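Local coordinates for malonyl-CoA-[acyl-carrier-protein] transacylase (Coxiella burnetii, PDB 3TQE), which probably transfers the malonyl group from malonyl-CoA to holo-acyl carrier protein, supplying malonyl-ACP for fatty acid synthesis, at residues A106-F111 and D226-P231. Sequence-based numbering, arbitrary orientation.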
loop_
_atom_site.group_PDB
_atom_site.type_symbol
_atom_site.label_atom_id
_atom_site.label_comp_id
_atom_site.label_asym_id
_atom_site.label_seq_id
_atom_site.Cartn_x
_atom_site.Cartn_y
_atom_site.Cartn_z
ATOM N N ALA A 106 0.176 -6.194 12.768
ATOM C CA ALA A 106 1.137 -7.179 13.283
ATOM C C ALA A 106 1.586 -6.848 14.708
ATOM O O ALA A 106 2.363 -7.590 15.305
ATOM C CB ALA A 106 2.387 -7.215 12.376
ATOM N N GLY A 107 1.175 -5.711 15.231
ATOM C CA GLY A 107 1.522 -5.306 16.574
ATOM C C GLY A 107 2.836 -4.569 16.724
ATOM O O GLY A 107 3.296 -4.370 17.834
ATOM N N ALA A 108 3.421 -4.111 15.630
ATOM C CA ALA A 108 4.713 -3.452 15.689
ATOM C C ALA A 108 4.570 -1.974 16.013
ATOM O O ALA A 108 5.420 -1.397 16.653
ATOM C CB ALA A 108 5.451 -3.617 14.385
ATOM N N LEU A 109 3.494 -1.350 15.536
ATOM C CA LEU A 109 3.252 0.092 15.684
ATOM C C LEU A 109 1.900 0.309 16.322
ATOM O O LEU A 109 0.927 -0.372 15.972
ATOM C CB LEU A 109 3.183 0.826 14.337
ATOM C CG LEU A 109 4.366 0.828 13.409
ATOM C CD1 LEU A 109 4.010 1.581 12.126
ATOM C CD2 LEU A 109 5.573 1.448 14.129
ATOM N N LYS A 110 1.836 1.259 17.239
ATOM C CA LYS A 110 0.582 1.655 17.849
ATOM C C LYS A 110 -0.240 2.389 16.806
ATOM O O LYS A 110 0.271 3.268 16.127
ATOM C CB LYS A 110 0.821 2.583 19.043
ATOM C CG LYS A 110 -0.455 2.964 19.761
ATOM C CD LYS A 110 -0.213 3.709 21.065
ATOM C CE LYS A 110 -1.542 4.074 21.690
ATOM N NZ LYS A 110 -1.484 4.129 23.173
ATOM N N PHE A 111 -1.508 2.032 16.681
ATOM C CA PHE A 111 -2.357 2.618 15.652
ATOM C C PHE A 111 -2.333 4.142 15.639
ATOM O O PHE A 111 -2.110 4.734 14.600
ATOM C CB PHE A 111 -3.787 2.092 15.796
ATOM C CG PHE A 111 -4.750 2.715 14.876
ATOM C CD1 PHE A 111 -4.519 2.704 13.531
ATOM C CD2 PHE A 111 -5.879 3.320 15.337
ATOM C CE1 PHE A 111 -5.380 3.272 12.674
ATOM C CE2 PHE A 111 -6.766 3.900 14.453
ATOM C CZ PHE A 111 -6.504 3.879 13.134
ATOM N N ASP A 226 7.660 -2.245 18.194
ATOM C CA ASP A 226 7.781 -3.568 18.766
ATOM C C ASP A 226 8.032 -4.595 17.676
ATOM O O ASP A 226 7.825 -4.323 16.492
ATOM C CB ASP A 226 6.520 -3.912 19.527
ATOM C CG ASP A 226 6.374 -3.133 20.819
ATOM O OD1 ASP A 226 7.369 -2.565 21.305
ATOM O OD2 ASP A 226 5.248 -3.120 21.367
ATOM N N SER A 227 8.469 -5.794 18.043
ATOM C CA SER A 227 8.700 -6.796 17.020
ATOM C C SER A 227 7.327 -7.235 16.509
ATOM O O SER A 227 6.436 -7.475 17.313
ATOM C CB SER A 227 9.505 -8.000 17.523
ATOM O OG SER A 227 10.875 -7.679 17.607
ATOM N N PRO A 228 7.167 -7.338 15.188
ATOM C CA PRO A 228 5.901 -7.799 14.667
ATOM C C PRO A 228 5.603 -9.204 15.148
ATOM O O PRO A 228 6.499 -10.041 15.221
ATOM C CB PRO A 228 6.111 -7.766 13.134
ATOM C CG PRO A 228 7.202 -6.784 12.926
ATOM C CD PRO A 228 8.097 -7.015 14.095
ATOM N N LYS A 229 4.338 -9.473 15.415
ATOM C CA LYS A 229 3.888 -10.778 15.874
ATOM C C LYS A 229 3.427 -11.693 14.739
ATOM O O LYS A 229 3.161 -12.879 14.939
ATOM C CB LYS A 229 2.765 -10.563 16.878
ATOM C CG LYS A 229 3.232 -9.855 18.125
ATOM C CD LYS A 229 2.181 -9.904 19.202
ATOM C CE LYS A 229 2.625 -9.147 20.444
ATOM N NZ LYS A 229 4.054 -9.398 20.819
ATOM N N VAL A 230 3.312 -11.136 13.545
ATOM C CA VAL A 230 3.064 -11.851 12.315
ATOM C C VAL A 230 4.101 -11.263 11.363
ATOM O O VAL A 230 4.345 -10.054 11.401
ATOM C CB VAL A 230 1.651 -11.538 11.757
ATOM C CG1 VAL A 230 1.454 -12.116 10.361
ATOM C CG2 VAL A 230 0.548 -12.017 12.733
ATOM N N PRO A 231 4.738 -12.098 10.553
ATOM C CA PRO A 231 5.742 -11.579 9.652
ATOM C C PRO A 231 5.148 -10.611 8.655
ATOM O O PRO A 231 4.109 -10.891 8.085
ATOM C CB PRO A 231 6.270 -12.806 8.927
ATOM C CG PRO A 231 5.703 -13.941 9.580
ATOM C CD PRO A 231 4.621 -13.561 10.492
#
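Two backbone hydrogen bonds join the loops running antiparallel here: Lys229 N donates its N-H to Ala106 O at 2.7 Å, almost straight at 171°, and Asp226 N donates its own to Ala108 O at 2.8 Å. Both donors lie in the plane of the carbonyl they meet, and Asp226 N uses a lone pair of Ala108 O. Ala108 CA also makes a weak, bent CA-H...O contact with Asp226 O. Between the two bonds, Pro228 has no N-H to offer and contributes its ring instead. Ring carbon CB of Pro228 meets Ala106 CB at 3.8 Å, while the neighbouring ring carbon CG of Pro228 meets Ala108 CB at 3.9 Å, so one ring bridges the two methyls. Ala106 CB also packs against the backbone of Val230, 3.6 Å from Val230 O. Lys229 has CG beside its backbone N (chi1 -65°), which sets Lys229 CG 3.7 Å from Ala106 O; the ammonium end then leads away. Asp226 CB rests 3.7 Å from Gly107 O. Leu109 turns its back on this loop segment and packs on Leu103 and Val104 of helix 97-105 and on Ile223 and Ile225. Ser227 OG is hydrogen-bonded to Asn242 O. Gly107, at positive phi (87°), ends helix 97-105 in a Schellman motif, and the contact ties the loop between helices 97-105 and 111-128 to the loop between helices 210-220 and 244-254 of the acyl transferase domain. It sits at the C-terminal end of helix 97-105, away from the predicted active-site Ser96, which precedes the helix in a GxSxG sequence consistent with a nucleophile elbow.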